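Long-range contact in glycosyl hydrolase, family 31/fibronectin type III domain protein (Clostridium perfringens, PDB 4UAP), which binds N-acetylgalactosamine as a carbohydrate-binding module of a family 31 glycoside hydrolase, probably holding the enzyme near galacto-configured glycans: residues T81-V93 and G104-Y116. Residues are numbered along the deposited sequence; the frame is centred on the assembly and turned at random. Where two conformers were deposited one is given.
Sequences TINIAAMKKVKAV and GEKANITSATTVY
Val90 and Lys106 form a hydrogen-bonded antiparallel pair, Val90 N to Lys106 O at 2.9 Å and Lys106 N to Val90 O at 2.8 Å, joining strand 87-93 to strand 104-106 with their directions 163° apart. Where the second strand ends, Ile109 N gives Lys88 O an almost straight bond. Lys88 and Lys89 form a classic bulge opposite Asp132 of the neighbouring strand.

Ile109 points to segment 81-93 and is buried there. Its CG1 branch, beside the backbone N (chi1 -65°), carries CD1 inward to Met87 CE and Val90 CG1, each 3.9 Å away, while CG2 meets Ile82 CD1. Branching thus lets one residue serve both sides, and unbranched Met87 bends at chi3 to bring CE to Ile109. Water bridges Ile82 N and Thr110 O nearby.

The strands are a hairpin at the edge of one sheet of the module's beta-sandwich; the chain then crosses to strand 113-116 of the facing sheet. Tyr116 spans that gap. Its OH donates to Gly104 O (2.8 Å); Ala92 N reaches the same oxygen from the opposite face of the carbonyl plane by a longer, bent bond. Ala92 CB, small enough to sit beneath a ring, makes a CH-pi contact 4.3 Å from the ring centroid. Lys106 CE lies over the other face, Val90 CG1 at the edge, and Phe70 stacks on Tyr116. Gly104 has positive phi, where a CB would jam against the preceding carbonyl O.

On the outer face, alternation brings out Lys91 and Glu105, suitably polar for solvent. Lys89 stretches obliquely across Glu105; their charge pairing, NZ to OE2 3.6 Å, is weak and its exact geometry doubtful. Before the strand, Asn83 OD1 accepts from Ala85 N in an Asx turn, within the loop whose Ala85 touches the bound sugar.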
loop_
_atom_site.group_PDB
_atom_site.type_symbol
_atom_site.label_atom_id
_atom_site.label_comp_id
_atom_site.label_asym_id
_atom_site.label_seq_id
_atom_site.Cartn_x
_atom_site.Cartn_y
_atom_site.Cartn_z
ATOM N N THR A 81 13.838 7.060 -11.061
ATOM C CA THR A 81 12.599 6.910 -11.817
ATOM C C THR A 81 11.746 5.803 -11.181
ATOM O O THR A 81 12.277 4.900 -10.540
ATOM C CB THR A 81 12.858 6.568 -13.291
ATOM O OG1 THR A 81 13.594 5.340 -13.361
ATOM C CG2 THR A 81 13.656 7.691 -13.984
ATOM N N ILE A 82 10.430 5.875 -11.361
ATOM C CA ILE A 82 9.538 4.882 -10.763
ATOM C C ILE A 82 9.586 3.569 -11.567
ATOM O O ILE A 82 9.561 3.578 -12.806
ATOM C CB ILE A 82 8.099 5.409 -10.677
ATOM C CG1 ILE A 82 7.252 4.524 -9.758
ATOM C CG2 ILE A 82 7.478 5.538 -12.078
ATOM C CD1 ILE A 82 6.017 5.240 -9.211
ATOM N N ASN A 83 9.682 2.444 -10.865
ATOM C CA ASN A 83 9.800 1.154 -11.538
ATOM C C ASN A 83 8.498 0.754 -12.215
ATOM O O ASN A 83 7.415 1.151 -11.792
ATOM C CB ASN A 83 10.244 0.064 -10.550
ATOM C CG ASN A 83 10.437 -1.289 -11.218
ATOM O OD1 ASN A 83 9.600 -2.183 -11.085
ATOM N ND2 ASN A 83 11.542 -1.439 -11.955
ATOM N N ILE A 84 8.609 -0.032 -13.276
ATOM C CA ILE A 84 7.444 -0.466 -14.035
ATOM C C ILE A 84 6.431 -1.286 -13.194
ATOM O O ILE A 84 5.232 -1.313 -13.496
ATOM C CB ILE A 84 7.907 -1.281 -15.266
ATOM C CG1 ILE A 84 6.778 -1.441 -16.285
ATOM C CG2 ILE A 84 8.493 -2.614 -14.841
ATOM C CD1 ILE A 84 7.214 -2.175 -17.558
ATOM N N ALA A 85 6.897 -1.934 -12.127
ATOM C CA ALA A 85 5.996 -2.735 -11.291
ATOM C C ALA A 85 5.317 -1.905 -10.193
ATOM O O ALA A 85 4.436 -2.403 -9.496
ATOM C CB ALA A 85 6.760 -3.909 -10.668
ATOM N N ALA A 86 5.722 -0.646 -10.043
ATOM C CA ALA A 86 5.165 0.213 -8.999
ATOM C C ALA A 86 3.696 0.599 -9.225
ATOM O O ALA A 86 3.163 0.533 -10.339
ATOM C CB ALA A 86 6.014 1.479 -8.859
ATOM N N MET A 87 3.054 1.005 -8.137
ATOM C CA MET A 87 1.691 1.525 -8.161
ATOM C C MET A 87 1.596 2.779 -9.051
ATOM O O MET A 87 2.506 3.617 -9.066
ATOM C CB MET A 87 1.235 1.838 -6.728
ATOM C CG MET A 87 -0.291 1.856 -6.511
ATOM S SD MET A 87 -0.693 1.933 -4.737
ATOM C CE MET A 87 0.150 3.432 -4.265
ATOM N N LYS A 88 0.501 2.891 -9.796
ATOM C CA LYS A 88 0.254 4.042 -10.660
ATOM C C LYS A 88 -0.979 4.815 -10.202
ATOM O O LYS A 88 -1.073 6.023 -10.403
ATOM C CB LYS A 88 0.064 3.600 -12.110
ATOM C CG LYS A 88 -0.091 4.769 -13.086
ATOM C CD LYS A 88 -0.303 4.298 -14.525
ATOM C CE LYS A 88 -0.242 5.475 -15.493
ATOM N NZ LYS A 88 -0.550 5.074 -16.899
ATOM N N LYS A 89 -1.930 4.099 -9.598
ATOM C CA LYS A 89 -3.206 4.679 -9.189
ATOM C C LYS A 89 -3.740 4.000 -7.933
ATOM O O LYS A 89 -3.706 2.779 -7.805
ATOM C CB LYS A 89 -4.229 4.565 -10.320
ATOM C CG LYS A 89 -5.560 5.249 -10.056
ATOM C CD LYS A 89 -6.383 5.203 -11.343
ATOM C CE LYS A 89 -7.839 5.538 -11.126
ATOM N NZ LYS A 89 -8.577 5.463 -12.431
ATOM N N VAL A 90 -4.251 4.801 -7.013
ATOM C CA VAL A 90 -4.633 4.299 -5.706
ATOM C C VAL A 90 -5.841 5.060 -5.219
ATOM O O VAL A 90 -6.051 6.216 -5.591
ATOM C CB VAL A 90 -3.469 4.441 -4.689
ATOM C CG1 VAL A 90 -3.157 5.916 -4.415
ATOM C CG2 VAL A 90 -3.749 3.670 -3.388
ATOM N N LYS A 91 -6.647 4.408 -4.396
ATOM C CA LYS A 91 -7.692 5.117 -3.683
ATOM C C LYS A 91 -7.646 4.694 -2.229
ATOM O O LYS A 91 -7.016 3.690 -1.879
ATOM C CB LYS A 91 -9.075 4.836 -4.289
ATOM C CG LYS A 91 -9.521 3.381 -4.199
ATOM C CD LYS A 91 -10.996 3.226 -4.582
ATOM C CE LYS A 91 -11.449 1.788 -4.367
ATOM N NZ LYS A 91 -12.841 1.538 -4.835
ATOM N N ALA A 92 -8.319 5.449 -1.374
ATOM C CA ALA A 92 -8.364 5.077 0.026
ATOM C C ALA A 92 -9.660 5.544 0.673
ATOM O O ALA A 92 -10.279 6.521 0.239
ATOM C CB ALA A 92 -7.161 5.642 0.767
ATOM N N VAL A 93 -10.054 4.820 1.711
ATOM C CA VAL A 93 -11.263 5.095 2.474
ATOM C C VAL A 93 -10.927 4.925 3.944
ATOM O O VAL A 93 -10.180 4.011 4.306
ATOM C CB VAL A 93 -12.410 4.142 2.091
ATOM C CG1 VAL A 93 -13.642 4.421 2.940
ATOM C CG2 VAL A 93 -12.738 4.272 0.607
ATOM N N GLY A 104 -10.291 9.724 -1.280
ATOM C CA GLY A 104 -9.979 10.104 -2.638
ATOM C C GLY A 104 -8.951 9.233 -3.332
ATOM O O GLY A 104 -8.371 8.305 -2.758
ATOM N N GLU A 105 -8.712 9.569 -4.590
ATOM C CA GLU A 105 -7.884 8.764 -5.462
ATOM C C GLU A 105 -6.675 9.571 -5.881
ATOM O O GLU A 105 -6.763 10.784 -6.057
ATOM C CB GLU A 105 -8.700 8.310 -6.677
ATOM C CG GLU A 105 -7.886 7.821 -7.864
ATOM C CD GLU A 105 -8.738 7.691 -9.129
ATOM O OE1 GLU A 105 -9.786 7.003 -9.082
ATOM O OE2 GLU A 105 -8.366 8.292 -10.166
ATOM N N LYS A 106 -5.534 8.909 -6.004
ATOM C CA LYS A 106 -4.357 9.565 -6.547
ATOM C C LYS A 106 -3.919 8.788 -7.772
ATOM O O LYS A 106 -3.787 7.564 -7.714
ATOM C CB LYS A 106 -3.250 9.654 -5.499
ATOM C CG LYS A 106 -3.568 10.684 -4.406
ATOM C CD LYS A 106 -2.490 10.754 -3.339
ATOM C CE LYS A 106 -3.024 11.435 -2.076
ATOM N NZ LYS A 106 -3.562 12.797 -2.343
ATOM N N ALA A 107 -3.726 9.496 -8.886
ATOM C CA ALA A 107 -3.440 8.849 -10.169
ATOM C C ALA A 107 -2.120 9.325 -10.772
ATOM O O ALA A 107 -1.530 10.296 -10.300
ATOM C CB ALA A 107 -4.592 9.091 -11.146
ATOM N N ASN A 108 -1.661 8.621 -11.810
ATOM C CA ASN A 108 -0.418 8.951 -12.501
ATOM C C ASN A 108 0.748 9.110 -11.541
ATOM O O ASN A 108 1.558 10.030 -11.659
ATOM C CB ASN A 108 -0.607 10.217 -13.329
ATOM C CG ASN A 108 -1.733 10.080 -14.325
ATOM O OD1 ASN A 108 -2.782 10.710 -14.188
ATOM N ND2 ASN A 108 -1.535 9.229 -15.322
ATOM N N ILE A 109 0.829 8.198 -10.581
ATOM C CA ILE A 109 1.877 8.252 -9.579
ATOM C C ILE A 109 3.232 8.068 -10.227
ATOM O O ILE A 109 3.423 7.119 -10.984
ATOM C CB ILE A 109 1.667 7.177 -8.495
ATOM C CG1 ILE A 109 0.379 7.482 -7.714
ATOM C CG2 ILE A 109 2.876 7.112 -7.566
ATOM C CD1 ILE A 109 -0.114 6.321 -6.858
ATOM N N THR A 110 4.165 8.976 -9.941
ATOM C CA THR A 110 5.527 8.862 -10.461
ATOM C C THR A 110 6.598 9.109 -9.405
ATOM O O THR A 110 7.786 9.021 -9.705
ATOM C CB THR A 110 5.792 9.859 -11.624
ATOM O OG1 THR A 110 5.510 11.196 -11.187
ATOM C CG2 THR A 110 4.938 9.519 -12.848
ATOM N N SER A 111 6.199 9.429 -8.178
ATOM C CA SER A 111 7.184 9.831 -7.171
ATOM C C SER A 111 7.499 8.724 -6.164
ATOM O O SER A 111 6.766 7.738 -6.062
ATOM C CB SER A 111 6.702 11.079 -6.432
ATOM O OG SER A 111 5.466 10.831 -5.797
ATOM N N ALA A 112 8.583 8.908 -5.409
ATOM C CA ALA A 112 9.035 7.909 -4.444
ATOM C C ALA A 112 8.011 7.679 -3.331
ATOM O O ALA A 112 7.948 6.595 -2.758
ATOM C CB ALA A 112 10.378 8.316 -3.845
ATOM N N THR A 113 7.218 8.699 -3.015
ATOM C CA THR A 113 6.175 8.526 -2.004
ATOM C C THR A 113 4.860 9.061 -2.514
ATOM O O THR A 113 4.824 9.990 -3.325
ATOM C CB THR A 113 6.497 9.244 -0.671
ATOM O OG1 THR A 113 6.634 10.650 -0.905
ATOM C CG2 THR A 113 7.776 8.700 -0.044
ATOM N N THR A 114 3.784 8.454 -2.035
ATOM C CA THR A 114 2.443 8.931 -2.295
ATOM C C THR A 114 1.860 9.241 -0.937
ATOM O O THR A 114 1.707 8.345 -0.106
ATOM C CB THR A 114 1.596 7.889 -3.039
ATOM O OG1 THR A 114 2.143 7.697 -4.352
ATOM C CG2 THR A 114 0.133 8.342 -3.153
ATOM N N VAL A 115 1.572 10.514 -0.696
ATOM C CA VAL A 115 1.182 10.951 0.636
ATOM C C VAL A 115 -0.282 11.389 0.675
ATOM O O VAL A 115 -0.710 12.238 -0.109
ATOM C CB VAL A 115 2.086 12.098 1.124
ATOM C CG1 VAL A 115 1.673 12.558 2.525
ATOM C CG2 VAL A 115 3.545 11.648 1.129
ATOM N N TYR A 116 -1.046 10.766 1.571
ATOM C CA TYR A 116 -2.411 11.193 1.875
ATOM C C TYR A 116 -2.377 12.103 3.087
ATOM O O TYR A 116 -2.132 11.642 4.207
ATOM C CB TYR A 116 -3.330 9.989 2.136
ATOM C CG TYR A 116 -3.945 9.385 0.891
ATOM C CD1 TYR A 116 -3.202 8.566 0.044
ATOM C CD2 TYR A 116 -5.274 9.627 0.566
ATOM C CE1 TYR A 116 -3.771 8.001 -1.097
ATOM C CE2 TYR A 116 -5.850 9.074 -0.564
ATOM C CZ TYR A 116 -5.095 8.262 -1.397
ATOM O OH TYR A 116 -5.679 7.715 -2.521
HETATM O O HOH W 1 9.326 8.640 -11.806
HETATM O O HOH W 2 -10.796 6.057 -11.432
#